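Local coordinates for protein polyphosphate kinase (Porphyromonas gingivalis, PDB 2O8R) that probably catalyses the reversible transfer of the terminal phosphate of ATP onto a growing polyphosphate chain, with magnesium as cofactor, at residues A[6-11]-A[579-584]; A[550-555]-A[573-578]; A[522-527]-A[537-542]; A[17-22]-A[663-668]. The protein carries 3 engineered substitutions. All blocks are in the same frame, centred on the assembly; numbering follows the deposited sequence.

Contact 1 (A[6-11]-A[579-584]); sequences SAYPFF and MPQSRN
Q581 reaches from a single 3-10 turn to Y8 and P9 of the extended N-terminal segment, which here runs over a loop of the PLD-like C-terminal domain 2 before helix 13-29 begins. Its CB lies at the edge of the Y8 ring, in the ring plane, 3.7 Å from Y8 CE1. The next carbon, CG, approaches the same two ring atoms, CD1 and CE1, obliquely, 3.6 Å from Y8 CE1. A bend at chi2 (97°) then turns the chain off the tyrosine, so that CD of Q581 comes 3.8 Å from P9 CD and the amide plane sits 31° from the ring plane. No hydrogen bond crosses between the segments; the touch is one of carbon against carbon and carbonyl against proline ring. The tyrosine is fixed from other quarters, since its hydroxyl is hydrogen-bonded to E560 and its ring lies parallel to that of Y556 on helix 549-560. Within the turn, M579 N donates to S582 OG over 3.0 Å, and S582 N returns a bond to M579 O. At the tip of the glutamine, OE1 of Q581 stops 3.1 Å from P9 CD and 3.6 Å from A7 O.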
# COMPACT_ATOMS: atom_id res chain seq x y z
N SER A 6 16.05 -44.67 17.12
CA SER A 6 17.29 -45.51 17.14
C SER A 6 18.49 -44.83 16.47
O SER A 6 18.64 -43.60 16.52
CB SER A 6 17.02 -46.88 16.50
OG SER A 6 18.15 -47.73 16.63
N ALA A 7 19.33 -45.64 15.83
CA ALA A 7 20.62 -45.20 15.28
C ALA A 7 20.50 -44.48 13.94
O ALA A 7 21.35 -44.63 13.06
CB ALA A 7 21.58 -46.41 15.14
N TYR A 8 19.45 -43.67 13.81
CA TYR A 8 19.09 -43.06 12.52
C TYR A 8 19.76 -41.73 12.21
O TYR A 8 19.84 -40.84 13.06
CB TYR A 8 17.58 -42.92 12.41
CG TYR A 8 16.88 -44.23 12.22
CD1 TYR A 8 16.92 -44.90 11.00
CD2 TYR A 8 16.16 -44.81 13.26
CE1 TYR A 8 16.26 -46.11 10.83
CE2 TYR A 8 15.49 -46.02 13.09
CZ TYR A 8 15.55 -46.67 11.88
OH TYR A 8 14.90 -47.88 11.71
N PRO A 9 20.21 -41.56 10.96
CA PRO A 9 20.82 -40.32 10.51
C PRO A 9 19.78 -39.22 10.21
O PRO A 9 18.66 -39.53 9.79
CB PRO A 9 21.51 -40.74 9.21
CG PRO A 9 20.63 -41.82 8.67
CD PRO A 9 20.11 -42.56 9.88
N PHE A 10 20.16 -37.97 10.46
CA PHE A 10 19.33 -36.80 10.15
C PHE A 10 20.18 -35.61 9.75
O PHE A 10 21.14 -35.28 10.45
CB PHE A 10 18.50 -36.37 11.36
CG PHE A 10 17.53 -37.40 11.86
CD1 PHE A 10 16.28 -37.54 11.28
CD2 PHE A 10 17.87 -38.21 12.93
CE1 PHE A 10 15.38 -38.48 11.76
CE2 PHE A 10 16.97 -39.16 13.40
CZ PHE A 10 15.73 -39.29 12.82
N PHE A 11 19.84 -34.94 8.65
CA PHE A 11 20.48 -33.68 8.31
C PHE A 11 20.08 -32.67 9.35
O PHE A 11 18.97 -32.75 9.88
CB PHE A 11 19.98 -33.15 6.98
CG PHE A 11 20.45 -33.93 5.80
CD1 PHE A 11 21.80 -34.22 5.64
CD2 PHE A 11 19.55 -34.34 4.83
CE1 PHE A 11 22.23 -34.93 4.53
CE2 PHE A 11 19.96 -35.04 3.71
CZ PHE A 11 21.31 -35.35 3.56
N MSE A 579 21.14 -44.05 1.91
CA MSE A 579 21.67 -44.65 3.11
C MSE A 579 21.00 -46.00 3.24
O MSE A 579 19.96 -46.22 2.64
CB MSE A 579 21.30 -43.80 4.31
CG MSE A 579 21.81 -42.39 4.21
SE MSE A 579 23.63 -42.15 4.86
CE MSE A 579 24.71 -42.60 3.30
N PRO A 580 21.60 -46.92 4.01
CA PRO A 580 20.94 -48.18 4.25
C PRO A 580 19.50 -48.03 4.76
O PRO A 580 18.60 -48.73 4.28
CB PRO A 580 21.83 -48.84 5.30
CG PRO A 580 23.18 -48.30 4.99
CD PRO A 580 22.93 -46.88 4.65
N GLN A 581 19.26 -47.10 5.67
CA GLN A 581 17.93 -46.94 6.28
C GLN A 581 16.93 -46.25 5.36
O GLN A 581 15.73 -46.23 5.64
CB GLN A 581 18.02 -46.18 7.60
CG GLN A 581 19.03 -46.77 8.58
CD GLN A 581 20.39 -46.08 8.56
OE1 GLN A 581 20.83 -45.56 9.57
NE2 GLN A 581 21.05 -46.08 7.41
N SER A 582 17.43 -45.70 4.25
CA SER A 582 16.65 -44.95 3.30
C SER A 582 16.87 -45.53 1.90
O SER A 582 16.60 -44.87 0.89
CB SER A 582 17.06 -43.48 3.33
OG SER A 582 18.33 -43.29 2.72
N ARG A 583 17.35 -46.77 1.88
CA ARG A 583 17.68 -47.48 0.65
C ARG A 583 16.54 -47.49 -0.36
O ARG A 583 16.78 -47.41 -1.56
CB ARG A 583 18.18 -48.89 1.00
CG ARG A 583 17.88 -50.01 -0.00
CD ARG A 583 18.73 -51.27 0.26
NE ARG A 583 19.00 -51.51 1.68
CZ ARG A 583 20.20 -51.42 2.25
NH1 ARG A 583 21.27 -51.11 1.53
NH2 ARG A 583 20.34 -51.66 3.55
N ASN A 584 15.30 -47.55 0.11
CA ASN A 584 14.14 -47.54 -0.78
C ASN A 584 13.48 -46.18 -0.96
O ASN A 584 12.36 -46.10 -1.46
CB ASN A 584 13.11 -48.53 -0.29
CG ASN A 584 13.55 -49.94 -0.47
OD1 ASN A 584 14.16 -50.28 -1.48
ND2 ASN A 584 13.25 -50.79 0.51

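Contact 2 (A[550-555]-A[573-578]); sequences NVITQL and CCLVPD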
# COMPACT_ATOMS: atom_id res chain seq x y z
N ASN A 550 10.01 -37.89 14.22
CA ASN A 550 9.20 -39.08 14.36
C ASN A 550 8.72 -39.64 13.04
O ASN A 550 8.96 -40.81 12.75
CB ASN A 550 8.04 -38.87 15.32
CG ASN A 550 8.48 -38.95 16.77
OD1 ASN A 550 9.63 -38.63 17.11
ND2 ASN A 550 7.58 -39.40 17.64
N VAL A 551 8.09 -38.80 12.23
CA VAL A 551 7.60 -39.26 10.94
C VAL A 551 8.76 -39.70 10.06
O VAL A 551 8.63 -40.67 9.31
CB VAL A 551 6.76 -38.19 10.21
CG1 VAL A 551 5.93 -38.84 9.15
CG2 VAL A 551 5.85 -37.51 11.16
N ILE A 552 9.88 -39.01 10.15
CA ILE A 552 11.05 -39.39 9.37
C ILE A 552 11.49 -40.80 9.77
O ILE A 552 11.78 -41.64 8.92
CB ILE A 552 12.18 -38.36 9.48
CG1 ILE A 552 11.74 -37.03 8.85
CG2 ILE A 552 13.42 -38.85 8.77
CD1 ILE A 552 12.80 -35.95 8.83
N THR A 553 11.46 -41.08 11.07
CA THR A 553 11.86 -42.39 11.57
C THR A 553 10.94 -43.50 11.05
O THR A 553 11.39 -44.57 10.66
CB THR A 553 11.95 -42.43 13.12
OG1 THR A 553 12.74 -41.32 13.59
CG2 THR A 553 12.60 -43.69 13.57
N GLN A 554 9.64 -43.22 11.02
CA GLN A 554 8.66 -44.12 10.43
C GLN A 554 8.97 -44.39 8.95
O GLN A 554 8.85 -45.52 8.47
CB GLN A 554 7.25 -43.55 10.59
CG GLN A 554 6.98 -43.06 12.01
CD GLN A 554 5.55 -42.62 12.24
OE1 GLN A 554 4.65 -42.88 11.44
NE2 GLN A 554 5.32 -41.96 13.37
N LEU A 555 9.38 -43.34 8.25
CA LEU A 555 9.69 -43.46 6.84
C LEU A 555 10.89 -44.37 6.64
O LEU A 555 10.87 -45.25 5.78
CB LEU A 555 9.94 -42.09 6.22
CG LEU A 555 8.74 -41.14 6.19
CD1 LEU A 555 9.19 -39.75 5.77
CD2 LEU A 555 7.63 -41.66 5.29
N CYS A 573 14.60 -30.62 4.07
CA CYS A 573 14.46 -32.05 4.24
C CYS A 573 15.56 -32.61 5.14
O CYS A 573 16.74 -32.45 4.85
CB CYS A 573 14.48 -32.74 2.90
SG CYS A 573 14.00 -34.45 3.00
N CYS A 574 15.17 -33.28 6.22
CA CYS A 574 16.14 -33.79 7.21
C CYS A 574 16.32 -35.28 7.11
O CYS A 574 17.16 -35.85 7.79
CB CYS A 574 15.70 -33.46 8.63
SG CYS A 574 15.65 -31.70 8.99
N LEU A 575 15.50 -35.91 6.28
CA LEU A 575 15.70 -37.30 5.94
C LEU A 575 16.89 -37.36 5.01
O LEU A 575 16.95 -36.61 4.05
CB LEU A 575 14.45 -37.86 5.27
CG LEU A 575 14.42 -39.34 4.91
CD1 LEU A 575 13.01 -39.88 5.08
CD2 LEU A 575 14.92 -39.58 3.50
N VAL A 576 17.85 -38.23 5.31
CA VAL A 576 19.05 -38.34 4.50
C VAL A 576 19.00 -39.53 3.56
O VAL A 576 18.89 -40.68 3.99
CB VAL A 576 20.36 -38.21 5.36
CG1 VAL A 576 20.14 -38.67 6.76
CG2 VAL A 576 21.56 -38.88 4.70
N PRO A 577 19.06 -39.24 2.25
CA PRO A 577 18.89 -40.26 1.23
C PRO A 577 20.17 -41.04 0.98
O PRO A 577 21.23 -40.66 1.50
CB PRO A 577 18.52 -39.45 -0.01
CG PRO A 577 19.24 -38.16 0.18
CD PRO A 577 19.31 -37.91 1.66
N ASP A 578 20.06 -42.10 0.19
CA ASP A 578 21.20 -42.93 -0.22
C ASP A 578 21.92 -43.52 0.98
O ASP A 578 23.14 -43.49 1.06
CB ASP A 578 22.18 -42.12 -1.08
CG ASP A 578 21.52 -41.46 -2.27
OD1 ASP A 578 20.46 -41.95 -2.72
OD2 ASP A 578 22.08 -40.46 -2.76
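I552 and L575 lean against each other at a slant, whereas L555 meets the same leucine at about a right angle, so the two helix residues, three positions apart and thus on one face of helix 549-560, take L575 between them. I552 touches with both of its branches. CG2 rests 3.8 Å from L575 CB, and the longer branch carries CD1 past the leucine to the loop backbone, 3.7 Å from L575 N. That same methyl also meets the preceding residue, with I552 CD1 3.8 Å from C574 CB, so the isoleucine spans two consecutive loop positions. L575 extends its CG anti to the backbone N (chi1 -176°), which puts CD1 where both helix side chains reach it: this methyl of L575 is 3.9 Å from I552 CG2 and likewise 3.9 Å from L555 CD1. All four touching residues are buried. No hydrogen bond crosses between 550-555 and 573-578, and the contact between them is apolar; Y556, the next residue of the helix, bonds V576 N through its OH. F10 of the N-terminal segment adds to the cover over I552, and I585 touches L575 from strand 585-589. A sulfate ion, probably from the crystallisation liquor, lies about 5 Å from the side chain of C574. Strands 538-543 and 564-569, parallel neighbours joined through helix 549-560, form a beta-alpha-beta crossover; here the loop after the second strand returns against the connecting helix, within the PLD-like C-terminal domain 2.

Contact 3 (A[522-527]-A[537-542]); sequences NLIERE and GYMLLK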
# COMPACT_ATOMS: atom_id res chain seq x y z
N ASN A 522 -1.13 -44.84 10.78
CA ASN A 522 -1.88 -45.96 10.25
C ASN A 522 -1.64 -46.19 8.77
O ASN A 522 -1.33 -47.31 8.37
CB ASN A 522 -3.37 -45.75 10.51
CG ASN A 522 -3.68 -45.57 11.97
OD1 ASN A 522 -2.93 -46.02 12.84
ND2 ASN A 522 -4.79 -44.88 12.25
N LEU A 523 -1.77 -45.13 7.98
CA LEU A 523 -1.52 -45.16 6.54
C LEU A 523 -0.12 -45.70 6.17
O LEU A 523 -0.00 -46.53 5.27
CB LEU A 523 -1.72 -43.76 5.94
CG LEU A 523 -3.13 -43.18 5.86
CD1 LEU A 523 -3.09 -41.65 5.83
CD2 LEU A 523 -3.88 -43.70 4.64
N ILE A 524 0.92 -45.22 6.86
CA ILE A 524 2.28 -45.69 6.59
C ILE A 524 2.44 -47.15 7.00
O ILE A 524 3.02 -47.95 6.27
CB ILE A 524 3.35 -44.86 7.33
CG1 ILE A 524 3.36 -43.42 6.80
CG2 ILE A 524 4.71 -45.50 7.14
CD1 ILE A 524 4.21 -42.46 7.62
N GLU A 525 1.90 -47.47 8.18
CA GLU A 525 1.95 -48.82 8.71
C GLU A 525 1.29 -49.81 7.75
O GLU A 525 1.83 -50.89 7.50
CB GLU A 525 1.27 -48.90 10.07
CG GLU A 525 2.12 -48.48 11.24
CD GLU A 525 3.44 -49.23 11.34
OE1 GLU A 525 3.56 -50.36 10.81
OE2 GLU A 525 4.36 -48.68 11.97
N ARG A 526 0.13 -49.44 7.22
CA ARG A 526 -0.60 -50.29 6.29
C ARG A 526 0.25 -50.72 5.10
O ARG A 526 0.12 -51.85 4.61
CB ARG A 526 -1.88 -49.62 5.83
CG ARG A 526 -2.65 -50.44 4.81
CD ARG A 526 -4.05 -49.95 4.67
NE ARG A 526 -4.08 -48.63 4.07
CZ ARG A 526 -5.19 -48.03 3.64
NH1 ARG A 526 -6.35 -48.66 3.73
NH2 ARG A 526 -5.12 -46.82 3.12
N GLU A 527 1.12 -49.82 4.63
CA GLU A 527 2.03 -50.13 3.53
C GLU A 527 3.08 -51.12 4.00
O GLU A 527 3.45 -52.01 3.25
CB GLU A 527 2.72 -48.88 2.97
CG GLU A 527 1.79 -47.80 2.47
CD GLU A 527 1.07 -48.18 1.19
OE1 GLU A 527 1.73 -48.73 0.28
OE2 GLU A 527 -0.15 -47.90 1.10
N GLY A 537 4.50 -52.10 -1.86
CA GLY A 537 4.41 -51.03 -0.86
C GLY A 537 4.97 -49.73 -1.40
O GLY A 537 6.18 -49.57 -1.55
N TYR A 538 4.08 -48.79 -1.70
CA TYR A 538 4.51 -47.54 -2.33
C TYR A 538 3.89 -46.29 -1.69
O TYR A 538 2.73 -46.32 -1.23
CB TYR A 538 4.21 -47.57 -3.83
CG TYR A 538 4.73 -46.37 -4.56
CD1 TYR A 538 6.10 -46.16 -4.70
CD2 TYR A 538 3.85 -45.42 -5.09
CE1 TYR A 538 6.59 -45.06 -5.36
CE2 TYR A 538 4.33 -44.31 -5.76
CZ TYR A 538 5.70 -44.13 -5.89
OH TYR A 538 6.18 -43.04 -6.56
N MSE A 539 4.66 -45.20 -1.67
CA MSE A 539 4.20 -43.90 -1.17
C MSE A 539 4.71 -42.81 -2.07
O MSE A 539 5.88 -42.83 -2.48
CB MSE A 539 4.68 -43.64 0.25
CG MSE A 539 4.01 -44.51 1.27
SE MSE A 539 4.42 -44.06 3.11
CE MSE A 539 6.17 -44.83 3.29
N LEU A 540 3.84 -41.85 -2.37
CA LEU A 540 4.24 -40.67 -3.12
C LEU A 540 3.86 -39.47 -2.29
O LEU A 540 2.67 -39.22 -2.07
CB LEU A 540 3.58 -40.67 -4.49
CG LEU A 540 3.95 -39.63 -5.56
CD1 LEU A 540 5.35 -39.05 -5.42
CD2 LEU A 540 3.78 -40.22 -6.94
N LEU A 541 4.86 -38.74 -1.82
CA LEU A 541 4.66 -37.68 -0.84
C LEU A 541 5.30 -36.36 -1.28
O LEU A 541 6.50 -36.29 -1.52
CB LEU A 541 5.28 -38.11 0.48
CG LEU A 541 4.81 -39.34 1.24
CD1 LEU A 541 5.75 -39.50 2.41
CD2 LEU A 541 3.38 -39.17 1.72
N LYS A 542 4.49 -35.31 -1.39
CA LYS A 542 4.99 -34.00 -1.80
C LYS A 542 4.69 -32.93 -0.76
O LYS A 542 3.54 -32.76 -0.38
CB LYS A 542 4.38 -33.58 -3.12
CG LYS A 542 4.74 -32.16 -3.54
CD LYS A 542 4.04 -31.79 -4.84
CE LYS A 542 4.37 -30.39 -5.23
NZ LYS A 542 5.71 -30.42 -5.80
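E527, M539 and I524 give up the most surface where helix 516-532 lies against the sheet of the PLD-like C-terminal domain 2, roughly antiparallel to the following strand 538-543; their short segments run at 144° with axes 9.3 Å apart at closest. The glutamate, on the turn nearest the start of the strand, folds back at chi2 (-71°) and brings its carboxylate to the strand backbone. There Y538 N donates to E527 OE1 over 3.1 Å, nearly in line with the CD-OE1 bond, though the bond is bent at the hydrogen (N-H...O 137°). OE2 of E527 takes a hydrogen bond from N605 N. Alongside, the aliphatic part of E527 slides past M539, a selenomethionine, in the opposite direction, with E527 CG 4.1 Å from M539 CG. M539 then bends at chi3 and turns its end to the helix: SE lies 3.9 Å from I524 CG1, and CE 4.2 Å from I524 CG2, the two side chains crossing at about a right angle. L555 and A558 of helix 549-560 also touch M539. The two N-H donors would favour a carboxylate, while Y538 O, near but not bonded, would work against it, so the balance is not settled; either way E527 ties the helix to the start of strand 538-543 and to the loop after strand 600-603, with I524 and M539 supplying the apolar contact beside it.

Contact 4 (A[17-22]-A[663-668]); sequences WLSFNE and LNNIYK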
# COMPACT_ATOMS: atom_id res chain seq x y z
N TRP A 17 18.36 -26.27 4.94
CA TRP A 17 17.80 -25.04 4.38
C TRP A 17 18.76 -24.40 3.40
O TRP A 17 18.36 -24.04 2.30
CB TRP A 17 17.43 -24.02 5.45
CG TRP A 17 16.72 -22.84 4.86
CD1 TRP A 17 15.37 -22.71 4.68
CD2 TRP A 17 17.30 -21.63 4.36
NE1 TRP A 17 15.08 -21.50 4.11
CE2 TRP A 17 16.25 -20.82 3.90
CE3 TRP A 17 18.62 -21.17 4.25
CZ2 TRP A 17 16.47 -19.55 3.34
CZ3 TRP A 17 18.84 -19.91 3.71
CH2 TRP A 17 17.76 -19.12 3.25
N LEU A 18 20.02 -24.27 3.81
CA LEU A 18 21.04 -23.65 2.97
C LEU A 18 21.18 -24.36 1.64
O LEU A 18 21.48 -23.75 0.62
CB LEU A 18 22.37 -23.55 3.73
CG LEU A 18 22.37 -22.44 4.80
CD1 LEU A 18 23.55 -22.57 5.76
CD2 LEU A 18 22.34 -21.05 4.16
N SER A 19 20.93 -25.66 1.66
CA SER A 19 20.91 -26.48 0.45
C SER A 19 19.83 -26.01 -0.51
O SER A 19 20.03 -25.96 -1.73
CB SER A 19 20.68 -27.94 0.83
OG SER A 19 20.78 -28.78 -0.29
N PHE A 20 18.67 -25.66 0.06
CA PHE A 20 17.54 -25.15 -0.70
C PHE A 20 17.91 -23.82 -1.35
O PHE A 20 17.64 -23.61 -2.54
CB PHE A 20 16.32 -25.04 0.21
CG PHE A 20 15.32 -24.01 -0.22
CD1 PHE A 20 14.55 -24.20 -1.36
CD2 PHE A 20 15.12 -22.87 0.55
CE1 PHE A 20 13.61 -23.25 -1.76
CE2 PHE A 20 14.19 -21.91 0.17
CZ PHE A 20 13.43 -22.10 -0.98
N ASN A 21 18.54 -22.94 -0.60
CA ASN A 21 18.89 -21.65 -1.17
C ASN A 21 20.01 -21.76 -2.20
O ASN A 21 20.06 -20.96 -3.13
CB ASN A 21 19.17 -20.59 -0.11
CG ASN A 21 18.47 -19.27 -0.40
OD1 ASN A 21 17.41 -19.24 -1.03
ND2 ASN A 21 19.07 -18.18 0.05
N GLU A 22 20.86 -22.78 -2.05
CA GLU A 22 21.82 -23.13 -3.11
C GLU A 22 21.09 -23.45 -4.43
O GLU A 22 21.50 -22.99 -5.50
CB GLU A 22 22.67 -24.32 -2.67
CG GLU A 22 23.52 -24.94 -3.77
CD GLU A 22 25.03 -24.75 -3.58
OE1 GLU A 22 25.79 -25.39 -4.33
OE2 GLU A 22 25.45 -23.96 -2.70
N LEU A 663 23.92 -33.46 0.89
CA LEU A 663 23.01 -32.32 0.67
C LEU A 663 23.13 -31.63 -0.71
O LEU A 663 22.75 -30.47 -0.87
CB LEU A 663 23.08 -31.30 1.82
CG LEU A 663 22.25 -31.59 3.08
CD1 LEU A 663 22.51 -30.56 4.15
CD2 LEU A 663 20.75 -31.66 2.80
N ASN A 664 23.65 -32.35 -1.70
CA ASN A 664 23.86 -31.73 -3.00
C ASN A 664 22.66 -31.80 -3.90
O ASN A 664 21.93 -32.80 -3.91
CB ASN A 664 25.06 -32.33 -3.71
CG ASN A 664 26.35 -31.93 -3.09
OD1 ASN A 664 26.74 -30.77 -3.16
ND2 ASN A 664 27.03 -32.88 -2.47
N ASN A 665 22.48 -30.72 -4.65
CA ASN A 665 21.42 -30.62 -5.63
C ASN A 665 21.94 -31.15 -6.96
O ASN A 665 22.78 -30.52 -7.62
CB ASN A 665 20.96 -29.18 -5.75
CG ASN A 665 20.21 -28.69 -4.51
OD1 ASN A 665 19.10 -29.15 -4.23
ND2 ASN A 665 20.79 -27.72 -3.79
N ILE A 666 21.48 -32.34 -7.33
CA ILE A 666 21.92 -32.97 -8.56
C ILE A 666 20.77 -32.99 -9.58
O ILE A 666 19.74 -33.61 -9.34
CB ILE A 666 22.41 -34.42 -8.31
CG1 ILE A 666 23.32 -34.49 -7.08
CG2 ILE A 666 23.17 -34.91 -9.48
CD1 ILE A 666 24.59 -33.71 -7.22
N TYR A 667 20.97 -32.29 -10.71
CA TYR A 667 19.99 -32.25 -11.80
C TYR A 667 19.74 -33.63 -12.38
O TYR A 667 20.68 -34.34 -12.73
CB TYR A 667 20.45 -31.35 -12.95
CG TYR A 667 20.26 -29.86 -12.80
CD1 TYR A 667 18.99 -29.28 -12.90
CD2 TYR A 667 21.35 -29.03 -12.58
CE1 TYR A 667 18.82 -27.90 -12.77
CE2 TYR A 667 21.19 -27.65 -12.43
CZ TYR A 667 19.93 -27.09 -12.53
OH TYR A 667 19.81 -25.72 -12.39
N LYS A 668 18.48 -33.97 -12.51
CA LYS A 668 18.09 -35.25 -13.09
C LYS A 668 18.05 -35.24 -14.62
O LYS A 668 17.14 -35.81 -15.22
CB LYS A 668 16.75 -35.66 -12.49
CG LYS A 668 16.83 -35.68 -10.97
CD LYS A 668 15.48 -35.78 -10.30
CE LYS A 668 14.79 -37.07 -10.66
NZ LYS A 668 13.62 -37.27 -9.76
O HOH W 1 24.51 -28.02 -4.38
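S19 binds the 663-668 segment twice, once through its side chain and once through its main chain. A chi1 of -174° turns OG of S19 away from its own N and onto the neighbouring segment, where it donates to L663 O over 2.7 Å. In return the amide of N665 donates a hydrogen bond back to the helix: N665 ND2 lies 2.8 Å from S19 O, with an N-H...O angle of 152°. The carbonyl oxygen sits close to the plane of that amide, although ND2 approaches from 35° out of the carbonyl's own plane. R589 NH1 completes the network, since it is hydrogen-bonded to both S19 OG and N665 OD1; one guanidinium thus helps to fix the serine and the rotation of the amide. A water extends the polar seam by donating to E22 OE1 over 2.9 Å and weakly accepting from N665 N. The other carboxylate oxygen of E22 has partners of its own, a salt bridge to R93 and a hydrogen bond from Q94. Packing is slight beyond this: E22 CG passes 3.9 Å from N665 ND2, and L663 CB lies 4.0 Å from S19 OG. Helix 13-29, of the N-terminal domain, here meets strand 665-667 at the edge of the nine-stranded sheet of C-terminal domain 2. R23 and M26 on the next turns of that helix also touch N665, strand 657-659 pairs antiparallel with 665-667, and helix 35-63, which carries the predicted ATP-binding residue N48, adjoins helix 13-29 at F20 and N21.

In the fold
Contacts 2 and 3 are buried and lie wholly in C-terminal domain 2, and they share one interior, for L555 of helix 549-560 touches L541 of strand 538-543 and I524 of helix 516-532. Contact 1, at the surface, and contact 4, partly buried, instead bring in the N-terminal region. Contacts 1 and 2 meet where F11 N pairs with C574 O and S582 OG with V576 O, while F11 also packs on L663 of contact 4. Chemistry follows place: contact 2 is purely apolar, contact 3 adds a buried acid bonded to backbone, contact 1 rests on van der Waals touches of one glutamine, and contact 4, between domains, is carried by hydrogen bonds and a water.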